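PDB 6ZC2: RahU protein from Pseudomonas aeruginosa PAO1, which is an aegerolysin that interacts with the membrane sphingolipid ceramide phosphorylethanolamine. Local coordinates for residues K10-K15 / G55-I60; I17-I22 / S49-A54; G21-T26 / D77-N82; G113-G118 / V128-G133. All coordinates share one frame; numbering follows the deposited sequence. Where two conformers were deposited one is given.

Contact 1 of 4, residues K10-K15 / G55-I60; sequences KVVVSK and GSPQWI. With EDO (1,2-ethanediol), chain G.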
loop_
_atom_site.group_PDB
_atom_site.type_symbol
_atom_site.label_atom_id
_atom_site.label_comp_id
_atom_site.label_asym_id
_atom_site.label_seq_id
_atom_site.Cartn_x
_atom_site.Cartn_y
_atom_site.Cartn_z
ATOM N N LYS A 10 2.631 5.703 1.127
ATOM C CA LYS A 10 2.327 6.765 2.086
ATOM C C LYS A 10 0.815 6.973 2.090
ATOM O O LYS A 10 0.246 7.422 1.090
ATOM C CB LYS A 10 3.049 8.053 1.693
ATOM C CG LYS A 10 2.823 9.202 2.665
ATOM C CD LYS A 10 3.538 10.473 2.215
ATOM C CE LYS A 10 3.153 11.656 3.092
ATOM N NZ LYS A 10 4.086 12.813 2.907
ATOM N N VAL A 11 0.160 6.635 3.198
ATOM C CA VAL A 11 -1.294 6.741 3.320
ATOM C C VAL A 11 -1.633 8.132 3.852
ATOM O O VAL A 11 -1.333 8.456 5.008
ATOM C CB VAL A 11 -1.862 5.637 4.222
ATOM C CG1 VAL A 11 -3.372 5.769 4.344
ATOM C CG2 VAL A 11 -1.473 4.265 3.678
ATOM N N VAL A 12 -2.241 8.958 2.999
ATOM C CA VAL A 12 -2.601 10.342 3.304
ATOM C C VAL A 12 -4.122 10.409 3.422
ATOM O O VAL A 12 -4.843 10.220 2.435
ATOM C CB VAL A 12 -2.082 11.311 2.228
ATOM C CG1 VAL A 12 -2.530 12.743 2.527
ATOM C CG2 VAL A 12 -0.556 11.217 2.108
ATOM N N VAL A 13 -4.616 10.681 4.625
ATOM C CA VAL A 13 -6.048 10.715 4.911
ATOM C C VAL A 13 -6.519 12.162 4.899
ATOM O O VAL A 13 -5.972 13.014 5.611
ATOM C CB VAL A 13 -6.348 10.056 6.270
ATOM C CG1 VAL A 13 -7.831 10.172 6.628
ATOM C CG2 VAL A 13 -5.882 8.588 6.268
ATOM N N SER A 14 -7.542 12.445 4.102
ATOM C CA SER A 14 -8.106 13.781 4.060
ATOM C C SER A 14 -8.962 14.040 5.293
ATOM O O SER A 14 -9.512 13.119 5.909
ATOM C CB SER A 14 -8.984 13.942 2.822
ATOM O OG SER A 14 -9.574 15.227 2.817
ATOM N N LYS A 15 -9.074 15.318 5.652
ATOM C CA LYS A 15 -10.033 15.693 6.678
ATOM C C LYS A 15 -11.471 15.373 6.272
ATOM O O LYS A 15 -12.348 15.360 7.140
ATOM C CB LYS A 15 -9.871 17.171 7.059
ATOM C CG LYS A 15 -8.683 17.403 7.988
ATOM C CD LYS A 15 -8.681 18.781 8.624
ATOM C CE LYS A 15 -9.233 18.739 10.043
ATOM N NZ LYS A 15 -8.563 19.723 10.937
ATOM N N GLY A 55 -3.793 14.331 8.671
ATOM C CA GLY A 55 -2.713 15.195 9.092
ATOM C C GLY A 55 -1.443 14.480 9.500
ATOM O O GLY A 55 -0.385 15.126 9.577
ATOM N N SER A 56 -1.499 13.161 9.733
ATOM C CA SER A 56 -0.349 12.378 10.189
ATOM C C SER A 56 -0.193 11.124 9.334
ATOM O O SER A 56 -0.496 10.013 9.790
ATOM C CB SER A 56 -0.510 11.991 11.663
ATOM O OG SER A 56 -0.438 13.116 12.518
ATOM N N PRO A 57 0.297 11.256 8.099
ATOM C CA PRO A 57 0.448 10.074 7.237
ATOM C C PRO A 57 1.319 8.995 7.865
ATOM O O PRO A 57 2.262 9.277 8.611
ATOM C CB PRO A 57 1.108 10.638 5.972
ATOM C CG PRO A 57 0.657 12.057 5.934
ATOM C CD PRO A 57 0.582 12.509 7.376
ATOM N N GLN A 58 0.986 7.742 7.541
ATOM C CA GLN A 58 1.773 6.574 7.915
ATOM C C GLN A 58 2.100 5.781 6.656
ATOM O O GLN A 58 1.397 5.875 5.648
ATOM C CB GLN A 58 1.024 5.681 8.920
ATOM C CG GLN A 58 0.832 6.311 10.290
ATOM C CD GLN A 58 0.068 5.410 11.233
ATOM O OE1 GLN A 58 0.424 4.244 11.419
ATOM N NE2 GLN A 58 -1.001 5.932 11.820
ATOM N N TRP A 59 3.161 4.977 6.726
ATOM C CA TRP A 59 3.658 4.225 5.580
ATOM C C TRP A 59 3.454 2.722 5.760
ATOM O O TRP A 59 3.706 2.173 6.837
ATOM C CB TRP A 59 5.147 4.501 5.373
ATOM C CG TRP A 59 5.468 5.901 4.947
ATOM C CD1 TRP A 59 5.469 7.027 5.731
ATOM C CD2 TRP A 59 5.854 6.326 3.634
ATOM N NE1 TRP A 59 5.832 8.122 4.985
ATOM C CE2 TRP A 59 6.079 7.719 3.697
ATOM C CE3 TRP A 59 6.032 5.664 2.411
ATOM C CZ2 TRP A 59 6.493 8.461 2.586
ATOM C CZ3 TRP A 59 6.431 6.403 1.307
ATOM C CH2 TRP A 59 6.661 7.789 1.403
ATOM N N ILE A 60 3.015 2.063 4.688
ATOM C CA ILE A 60 2.942 0.604 4.606
ATOM C C ILE A 60 3.975 0.167 3.577
ATOM O O ILE A 60 3.868 0.522 2.396
ATOM C CB ILE A 60 1.533 0.141 4.208
ATOM C CG1 ILE A 60 0.522 0.591 5.267
ATOM C CG2 ILE A 60 1.494 -1.367 4.030
ATOM C CD1 ILE A 60 -0.910 0.449 4.841
HETATM C C1 EDO G . 6.270 6.629 9.447
HETATM O O1 EDO G . 6.984 5.696 8.626
HETATM C C2 EDO G . 5.227 5.883 10.269
HETATM O O2 EDO G . 4.348 5.172 9.389
HETATM O O HOH W 1 -3.106 13.491 6.065
#
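The indole of W59 carries K10 on one face: CB of K10 stands 3.5 Å from the centroid of the W59 six-membered ring, only 7° off the ring normal, a CH-pi contact over the middle of that ring and hence off the centre of the bicycle. An ethanediol hydroxyl approaches the same indole obliquely near CD1, and Y35 stacks with it from outside the contact. K10 runs on fully extended, with CG anti to the backbone N (chi1 -178°), so its methylenes pass from the indole to the proline ring, where CE of K10 meets CB of P57 at 3.7 Å. V12 flanks the same proline, CG2 of V12 lying 4.1 Å from CG of P57. On the opposite face V11 and I60 touch, CG2 of V11 against CD1 of I60, and V52 of the other sheet packs on V11.

Between these layers the antiparallel strands 6-13 and 58-63 share a hydrogen bond from V11 N to Q58 O, 2.8 Å long. Before Q58 the chains part, and a water joins the end of strand 6-13 to the loop at G55, donating to V13 O at 2.9 Å and accepting from G55 N at 2.8 Å. W59 N points away from K10 and is bound by the ethanediol. The pairing thus changes from direct to water-mediated along its length, while the aliphatic part of a lysine supplies apolar cover to one indole face and, with V12, to the proline ring.

Contact 2 of 4, residues I17-I22 / S49-A54; sequences IGTVGI and SMNVQA. With EDO (1,2-ethanediol), chain H.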
loop_
_atom_site.group_PDB
_atom_site.type_symbol
_atom_site.label_atom_id
_atom_site.label_comp_id
_atom_site.label_asym_id
_atom_site.label_seq_id
_atom_site.Cartn_x
_atom_site.Cartn_y
_atom_site.Cartn_z
ATOM N N ILE A 17 -12.404 12.509 5.750
ATOM C CA ILE A 17 -12.607 11.190 6.346
ATOM C C ILE A 17 -12.206 11.146 7.818
ATOM O O ILE A 17 -12.891 10.516 8.638
ATOM C CB ILE A 17 -11.882 10.078 5.557
ATOM C CG1 ILE A 17 -12.303 10.084 4.087
ATOM C CG2 ILE A 17 -12.171 8.719 6.184
ATOM C CD1 ILE A 17 -11.554 9.087 3.247
ATOM N N GLY A 18 -11.086 11.773 8.175
ATOM C CA GLY A 18 -10.642 11.809 9.562
ATOM C C GLY A 18 -9.762 10.650 10.013
ATOM O O GLY A 18 -8.624 10.862 10.457
ATOM N N THR A 19 -10.281 9.421 9.923
ATOM C CA THR A 19 -9.548 8.210 10.277
ATOM C C THR A 19 -9.820 7.145 9.222
ATOM O O THR A 19 -10.975 6.938 8.833
ATOM C CB THR A 19 -10.030 7.658 11.635
ATOM O OG1 THR A 19 -9.887 8.659 12.654
ATOM C CG2 THR A 19 -9.242 6.407 12.039
ATOM N N VAL A 20 -8.766 6.457 8.776
ATOM C CA VAL A 20 -8.887 5.308 7.882
ATOM C C VAL A 20 -8.336 4.071 8.587
ATOM O O VAL A 20 -7.205 4.085 9.089
ATOM C CB VAL A 20 -8.172 5.545 6.538
ATOM C CG1 VAL A 20 -8.069 4.242 5.738
ATOM C CG2 VAL A 20 -8.916 6.616 5.746
ATOM N N GLY A 21 -9.136 3.003 8.620
ATOM C CA GLY A 21 -8.652 1.712 9.080
ATOM C C GLY A 21 -8.025 0.931 7.941
ATOM O O GLY A 21 -8.634 0.768 6.879
ATOM N N ILE A 22 -6.798 0.456 8.158
ATOM C CA ILE A 22 -6.121 -0.448 7.232
ATOM C C ILE A 22 -6.474 -1.865 7.665
ATOM O O ILE A 22 -6.172 -2.260 8.795
ATOM C CB ILE A 22 -4.596 -0.245 7.270
ATOM C CG1 ILE A 22 -4.220 1.227 7.042
ATOM C CG2 ILE A 22 -3.907 -1.192 6.277
ATOM C CD1 ILE A 22 -4.596 1.770 5.676
ATOM N N SER A 49 -4.188 -3.836 11.551
ATOM C CA SER A 49 -4.695 -3.180 12.746
ATOM C C SER A 49 -4.434 -1.678 12.743
ATOM O O SER A 49 -4.832 -0.989 13.692
ATOM C CB SER A 49 -4.078 -3.817 13.998
ATOM O OG SER A 49 -4.307 -5.220 14.022
ATOM N N MET A 50 -3.768 -1.154 11.711
ATOM C CA MET A 50 -3.391 0.256 11.675
ATOM C C MET A 50 -4.607 1.161 11.482
ATOM O O MET A 50 -5.495 0.869 10.674
ATOM C CB MET A 50 -2.428 0.516 10.512
ATOM C CG MET A 50 -1.092 -0.181 10.607
ATOM S SD MET A 50 -0.109 -0.030 9.092
ATOM C CE MET A 50 0.332 1.700 9.123
ATOM N N ASN A 51 -4.626 2.284 12.210
ATOM C CA ASN A 51 -5.565 3.380 11.984
ATOM C C ASN A 51 -4.743 4.620 11.651
ATOM O O ASN A 51 -3.864 5.008 12.431
ATOM C CB ASN A 51 -6.412 3.652 13.233
ATOM C CG ASN A 51 -7.550 2.660 13.413
ATOM O OD1 ASN A 51 -7.704 1.717 12.653
ATOM N ND2 ASN A 51 -8.375 2.900 14.416
ATOM N N VAL A 52 -5.012 5.231 10.498
ATOM C CA VAL A 52 -4.260 6.390 10.020
ATOM C C VAL A 52 -5.138 7.632 10.165
ATOM O O VAL A 52 -6.296 7.638 9.722
ATOM C CB VAL A 52 -3.781 6.193 8.569
ATOM C CG1 VAL A 52 -2.894 7.367 8.135
ATOM C CG2 VAL A 52 -3.025 4.874 8.421
ATOM N N GLN A 53 -4.586 8.682 10.784
ATOM C CA GLN A 53 -5.318 9.909 11.085
ATOM C C GLN A 53 -4.988 11.015 10.088
ATOM O O GLN A 53 -3.833 11.179 9.675
ATOM C CB GLN A 53 -4.984 10.420 12.491
ATOM C CG GLN A 53 -5.034 9.355 13.568
ATOM C CD GLN A 53 -6.417 8.757 13.745
ATOM O OE1 GLN A 53 -7.429 9.382 13.411
ATOM N NE2 GLN A 53 -6.469 7.534 14.270
ATOM N N ALA A 54 -6.006 11.796 9.732
ATOM C CA ALA A 54 -5.791 12.975 8.900
ATOM C C ALA A 54 -4.728 13.877 9.513
ATOM O O ALA A 54 -4.755 14.165 10.714
ATOM C CB ALA A 54 -7.100 13.749 8.754
HETATM C C1 EDO H . -1.690 2.813 13.353
HETATM O O1 EDO H . -2.644 2.470 14.372
HETATM C C2 EDO H . -0.367 2.118 13.640
HETATM O O2 EDO H . 0.472 2.982 14.415
#
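V52 and I22 meet on the buried side of this strand pair, CG2 of V52 lying 4.1 Å from CG1 of I22. The same CG1 of I22 touches CB of M50 at 4.0 Å, the two side chains running side by side. V20, paired with V52 in the ladder, points to this side as well and packs on V13 of the facing sheet, while V52 also covers V11. Backbone bonds hold the strands tightly: V20 and V52 exchange two, V52 N to V20 O being 2.8 Å, and I22 N to M50 O and A54 N to G18 O prolong the series.

Strand 51-53 is an outermost strand of the antiparallel sheet and pairs here with strand 19-27, in the two-sheet beta sandwich of the aegerolysin fold.

The other face is polar and turned to solvent, with fewer apolar side-chain contacts. T19 holds OG1 anti to its carbonyl carbon (chi1 -57°), and this hydroxyl donates to OE1 of Q53 across 2.7 Å; Q53 folds back at chi2 (-63°) to bring its amide alongside the threonine. CG2 of T19 rests 4.1 Å from CB of N51. OD1 of N51 lies 3.7 Å from CA of G21 and accepts a hydrogen bond from R23 NH2. At the outer edge N51 N donates to an ethanediol oxygen, O1, at 2.9 Å in an almost straight bond.

Contact 3 of 4, residues G21-T26 / D77-N82; sequences GIRNAT and DCYDGN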
loop_
_atom_site.group_PDB
_atom_site.type_symbol
_atom_site.label_atom_id
_atom_site.label_comp_id
_atom_site.label_asym_id
_atom_site.label_seq_id
_atom_site.Cartn_x
_atom_site.Cartn_y
_atom_site.Cartn_z
ATOM N N GLY A 21 -9.136 3.003 8.620
ATOM C CA GLY A 21 -8.652 1.712 9.080
ATOM C C GLY A 21 -8.025 0.931 7.941
ATOM O O GLY A 21 -8.634 0.768 6.879
ATOM N N ILE A 22 -6.798 0.456 8.158
ATOM C CA ILE A 22 -6.121 -0.448 7.232
ATOM C C ILE A 22 -6.474 -1.865 7.665
ATOM O O ILE A 22 -6.172 -2.260 8.795
ATOM C CB ILE A 22 -4.596 -0.245 7.270
ATOM C CG1 ILE A 22 -4.220 1.227 7.042
ATOM C CG2 ILE A 22 -3.907 -1.192 6.277
ATOM C CD1 ILE A 22 -4.596 1.770 5.676
ATOM N N ARG A 23 -7.125 -2.629 6.784
ATOM C CA ARG A 23 -7.613 -3.960 7.134
ATOM C C ARG A 23 -7.283 -4.937 6.011
ATOM O O ARG A 23 -7.016 -4.541 4.874
ATOM C CB ARG A 23 -9.143 -3.977 7.374
ATOM C CG ARG A 23 -9.656 -2.950 8.390
ATOM C CD ARG A 23 -9.211 -3.262 9.827
ATOM N NE ARG A 23 -9.641 -2.203 10.737
ATOM C CZ ARG A 23 -8.857 -1.259 11.271
ATOM N NH1 ARG A 23 -7.535 -1.221 11.067
ATOM N NH2 ARG A 23 -9.416 -0.342 12.044
ATOM N N ASN A 24 -7.336 -6.232 6.333
ATOM C CA ASN A 24 -7.347 -7.277 5.311
ATOM C C ASN A 24 -6.069 -7.282 4.471
ATOM O O ASN A 24 -6.098 -7.556 3.270
ATOM C CB ASN A 24 -8.580 -7.161 4.416
ATOM C CG ASN A 24 -9.872 -7.097 5.204
ATOM O OD1 ASN A 24 -9.946 -7.556 6.347
ATOM N ND2 ASN A 24 -10.912 -6.547 4.588
ATOM N N ALA A 25 -4.937 -6.981 5.098
ATOM C CA ALA A 25 -3.673 -6.990 4.373
ATOM C C ALA A 25 -3.294 -8.422 4.016
ATOM O O ALA A 25 -3.509 -9.348 4.800
ATOM C CB ALA A 25 -2.576 -6.343 5.215
ATOM N N THR A 26 -2.757 -8.611 2.812
ATOM C CA THR A 26 -2.369 -9.935 2.344
ATOM C C THR A 26 -1.135 -9.811 1.465
ATOM O O THR A 26 -0.909 -8.783 0.818
ATOM C CB THR A 26 -3.466 -10.653 1.534
ATOM O OG1 THR A 26 -3.724 -9.933 0.323
ATOM C CG2 THR A 26 -4.766 -10.820 2.329
ATOM N N ASP A 77 -6.851 -3.278 2.346
ATOM C CA ASP A 77 -8.101 -2.542 2.213
ATOM C C ASP A 77 -8.078 -1.293 3.094
ATOM O O ASP A 77 -7.414 -1.249 4.137
ATOM C CB ASP A 77 -9.314 -3.404 2.596
ATOM C CG ASP A 77 -9.589 -4.525 1.614
ATOM O OD1 ASP A 77 -8.964 -4.555 0.531
ATOM O OD2 ASP A 77 -10.425 -5.394 1.952
ATOM N N CYS A 78 -8.831 -0.277 2.663
ATOM C CA CYS A 78 -9.044 0.950 3.419
ATOM C C CYS A 78 -10.517 1.046 3.797
ATOM O O CYS A 78 -11.390 0.876 2.933
ATOM C CB CYS A 78 -8.652 2.173 2.574
ATOM S SG CYS A 78 -6.898 2.231 2.139
ATOM N N TYR A 79 -10.785 1.325 5.080
ATOM C CA TYR A 79 -12.139 1.433 5.617
ATOM C C TYR A 79 -12.367 2.780 6.306
ATOM O O TYR A 79 -11.480 3.307 6.986
ATOM C CB TYR A 79 -12.424 0.292 6.628
ATOM C CG TYR A 79 -12.921 -0.975 5.970
ATOM C CD1 TYR A 79 -12.048 -1.883 5.381
ATOM C CD2 TYR A 79 -14.279 -1.240 5.898
ATOM C CE1 TYR A 79 -12.517 -3.028 4.751
ATOM C CE2 TYR A 79 -14.764 -2.375 5.267
ATOM C CZ TYR A 79 -13.881 -3.267 4.701
ATOM O OH TYR A 79 -14.368 -4.390 4.075
ATOM N N ASP A 80 -13.577 3.322 6.138
ATOM C CA ASP A 80 -14.072 4.489 6.873
ATOM C C ASP A 80 -15.081 3.937 7.879
ATOM O O ASP A 80 -16.244 3.702 7.537
ATOM C CB ASP A 80 -14.740 5.449 5.893
ATOM C CG ASP A 80 -15.465 6.600 6.580
ATOM O OD1 ASP A 80 -15.227 6.854 7.781
ATOM O OD2 ASP A 80 -16.282 7.265 5.902
ATOM N N GLY A 81 -14.638 3.689 9.107
ATOM C CA GLY A 81 -15.502 2.955 10.025
ATOM C C GLY A 81 -15.856 1.593 9.447
ATOM O O GLY A 81 -14.981 0.849 8.987
ATOM N N ASN A 82 -17.156 1.266 9.441
ATOM C CA ASN A 82 -17.658 0.009 8.893
ATOM C C ASN A 82 -17.709 -0.028 7.364
ATOM O O ASN A 82 -17.975 -1.100 6.805
ATOM C CB ASN A 82 -19.065 -0.274 9.443
ATOM C CG ASN A 82 -19.088 -0.406 10.954
ATOM O OD1 ASN A 82 -18.278 -1.128 11.523
ATOM N ND2 ASN A 82 -20.028 0.279 11.609
HETATM O O HOH W 2 -6.576 -6.470 0.703
#
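N24 has a left-handed backbone conformation that turns its side chain toward D77, and with CG anti to the carbonyl carbon in both N24 (chi1 -52°) and D77, the amide and carboxylate meet across the strands. ND2 of N24 donates to OD2 of D77 at 2.9 Å, nearly straight; OD2 lies in the amide plane of N24, whereas ND2 meets OD2 on the anti side and somewhat out of the carboxylate plane, the two flat groups being 82° apart. OD1 of D77 is gripped separately, by T87 OG1 and by a water that also donates to N24 O.

R23 bends at chi2 (-69°), carrying its guanidinium back over G21, whose CA lies 3.5 Å above the guanidinium plane. NH1 of R23 donates to I22 O at 2.8 Å from above the carbonyl plane and also reaches M50 O, while NH2 binds N51 OD1. The aliphatic part of R23 leans on Y79, CG of R23 being 4.0 Å from CD1 of Y79.

Paired backbone bonds join G21 with Y79 and R23 with D77, the shortest from D77 N to R23 O at 2.8 Å. Strand 72-80 lies between strands 19-27 and 83-92, K84 of the latter touching D77 and Y79, while C78 faces inward onto L132 of the other sheet.

Contact 4 of 4, residues G113-G118 / V128-G133; sequences GITSGG and VTLTLG. With EDO (1,2-ethanediol), chain E.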
loop_
_atom_site.group_PDB
_atom_site.type_symbol
_atom_site.label_atom_id
_atom_site.label_comp_id
_atom_site.label_asym_id
_atom_site.label_seq_id
_atom_site.Cartn_x
_atom_site.Cartn_y
_atom_site.Cartn_z
ATOM N N GLY A 113 -9.054 7.202 -4.031
ATOM C CA GLY A 113 -7.669 7.081 -3.622
ATOM C C GLY A 113 -6.780 7.369 -4.812
ATOM O O GLY A 113 -6.648 6.533 -5.712
ATOM N N ILE A 114 -6.198 8.565 -4.840
ATOM C CA ILE A 114 -5.399 9.032 -5.968
ATOM C C ILE A 114 -3.935 8.734 -5.673
ATOM O O ILE A 114 -3.438 9.044 -4.580
ATOM C CB ILE A 114 -5.628 10.535 -6.211
ATOM C CG1 ILE A 114 -7.117 10.832 -6.455
ATOM C CG2 ILE A 114 -4.758 11.040 -7.366
ATOM C CD1 ILE A 114 -7.740 10.065 -7.613
ATOM N N THR A 115 -3.244 8.124 -6.633
ATOM C CA THR A 115 -1.857 7.729 -6.443
ATOM C C THR A 115 -0.911 8.671 -7.179
ATOM O O THR A 115 -1.237 9.213 -8.238
ATOM C CB THR A 115 -1.616 6.300 -6.938
ATOM O OG1 THR A 115 -1.917 6.228 -8.337
ATOM C CG2 THR A 115 -2.482 5.309 -6.189
ATOM N N SER A 116 0.274 8.856 -6.602
ATOM C CA SER A 116 1.342 9.601 -7.248
ATOM C C SER A 116 2.671 8.928 -6.943
ATOM O O SER A 116 2.858 8.327 -5.882
ATOM C CB SER A 116 1.368 11.077 -6.824
ATOM O OG SER A 116 1.567 11.209 -5.429
ATOM N N GLY A 117 3.591 9.013 -7.902
ATOM C CA GLY A 117 4.884 8.377 -7.761
ATOM C C GLY A 117 4.872 6.908 -8.152
ATOM O O GLY A 117 3.843 6.323 -8.504
ATOM N N GLY A 118 6.049 6.305 -8.082
ATOM C CA GLY A 118 6.231 4.884 -8.339
ATOM C C GLY A 118 6.940 4.636 -9.661
ATOM O O GLY A 118 6.718 5.347 -10.650
ATOM N N VAL A 128 5.168 5.385 -3.234
ATOM C CA VAL A 128 3.910 5.771 -3.865
ATOM C C VAL A 128 3.069 6.464 -2.803
ATOM O O VAL A 128 2.939 5.952 -1.687
ATOM C CB VAL A 128 3.153 4.535 -4.396
ATOM C CG1 VAL A 128 1.770 4.926 -4.925
ATOM C CG2 VAL A 128 3.963 3.822 -5.463
ATOM N N THR A 129 2.494 7.617 -3.137
ATOM C CA THR A 129 1.589 8.311 -2.227
ATOM C C THR A 129 0.143 7.982 -2.590
ATOM O O THR A 129 -0.223 8.002 -3.768
ATOM C CB THR A 129 1.825 9.827 -2.269
ATOM O OG1 THR A 129 3.177 10.108 -1.884
ATOM C CG2 THR A 129 0.885 10.554 -1.316
ATOM N N LEU A 130 -0.666 7.654 -1.579
ATOM C CA LEU A 130 -2.077 7.301 -1.740
ATOM C C LEU A 130 -2.902 8.324 -0.961
ATOM O O LEU A 130 -2.891 8.324 0.274
ATOM C CB LEU A 130 -2.334 5.884 -1.215
ATOM C CG LEU A 130 -3.786 5.406 -1.197
ATOM C CD1 LEU A 130 -4.382 5.373 -2.602
ATOM C CD2 LEU A 130 -3.882 4.036 -0.532
ATOM N N THR A 131 -3.599 9.211 -1.670
ATOM C CA THR A 131 -4.363 10.285 -1.037
ATOM C C THR A 131 -5.851 9.938 -1.067
ATOM O O THR A 131 -6.444 9.801 -2.147
ATOM C CB THR A 131 -4.074 11.625 -1.720
ATOM O OG1 THR A 131 -2.666 11.901 -1.648
ATOM C CG2 THR A 131 -4.829 12.751 -1.037
ATOM N N LEU A 132 -6.447 9.793 0.120
ATOM C CA LEU A 132 -7.786 9.235 0.296
ATOM C C LEU A 132 -8.766 10.305 0.757
ATOM O O LEU A 132 -8.498 11.013 1.736
ATOM C CB LEU A 132 -7.748 8.128 1.354
ATOM C CG LEU A 132 -6.884 6.912 1.034
ATOM C CD1 LEU A 132 -6.579 6.093 2.295
ATOM C CD2 LEU A 132 -7.557 6.036 -0.012
ATOM N N GLY A 133 -9.924 10.375 0.093
ATOM C CA GLY A 133 -10.964 11.305 0.487
ATOM C C GLY A 133 -12.363 10.773 0.239
ATOM O O GLY A 133 -12.562 9.739 -0.410
HETATM C C1 EDO E . 9.271 6.070 -6.574
HETATM O O1 EDO E . 8.422 7.217 -6.416
HETATM C C2 EDO E . 10.679 6.375 -6.059
HETATM O O2 EDO E . 10.779 6.124 -4.649
HETATM O O HOH W 3 -1.484 11.050 -3.967
HETATM O O HOH W 4 5.407 9.162 -3.761
#
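Strands 111-116 and 126-134 form an antiparallel beta hairpin, their local segments 4.5 Å apart at closest approach and directed 159° from each other, with paired backbone bonds joining I114 to T131 and S116 to T129. The bond from T131 N to I114 O is 2.9 Å and almost straight. This hairpin places strand 111-116 at one edge of the mixed sheet in the aegerolysin sandwich, whereas strand 126-134 continues inward to strand 6-13.

The inner face is mainly apolar, with T115 beside the leucines. L130, its CG anti to the backbone N (chi1 175°), extends CD1 across to the neighbouring strand, where it lies 3.8 Å from CA of G113 and 4.1 Å from CG2 of T115. L132 brings CD2 to within 3.8 Å of CA of G113 as well, so two leucine methyls pack over a residue that has no side chain. F88 and F104 of the facing sheet close over this layer, F88 on T115 and L130, F104 on both leucines. Toward the connecting loop, CG2 of V128 rests 3.8 Å from CA of G118.

The outer face carries the hydroxyls of S116, T129 and T131 beside I114. T129 and T131 also touch V12 on strand 6-13. One water donates to I114 O and is hydrogen-bonded to T131 OG1; the distance from this water to T131 OG1 is 2.7 Å.

Overall arrangement
The four contacts lie in the two sheets of one sandwich. Contacts 1 and 4 belong to the mixed sheet, their centres 10 Å apart, and strand 6-13 joins them through backbone bonds of K10, including K10 O to L130 N at 2.8 Å. Contacts 2 and 3, in the antiparallel sheet, share G21 and I22 on strand 19-27 and are tied by R23, whose NH2 lies 2.7 Å from N51 OD1. Across the interior, I60 CD1 of contact 1 meets I22 CG2 at 3.7 Å, and C78 SG of contact 3 meets L132 CD1 of contact 4 at 3.9 Å. Contact 2 is nested along the chain within contact 1. Ethanediol molecules, probably from crystallisation, sit at contacts 1, 2 and 4.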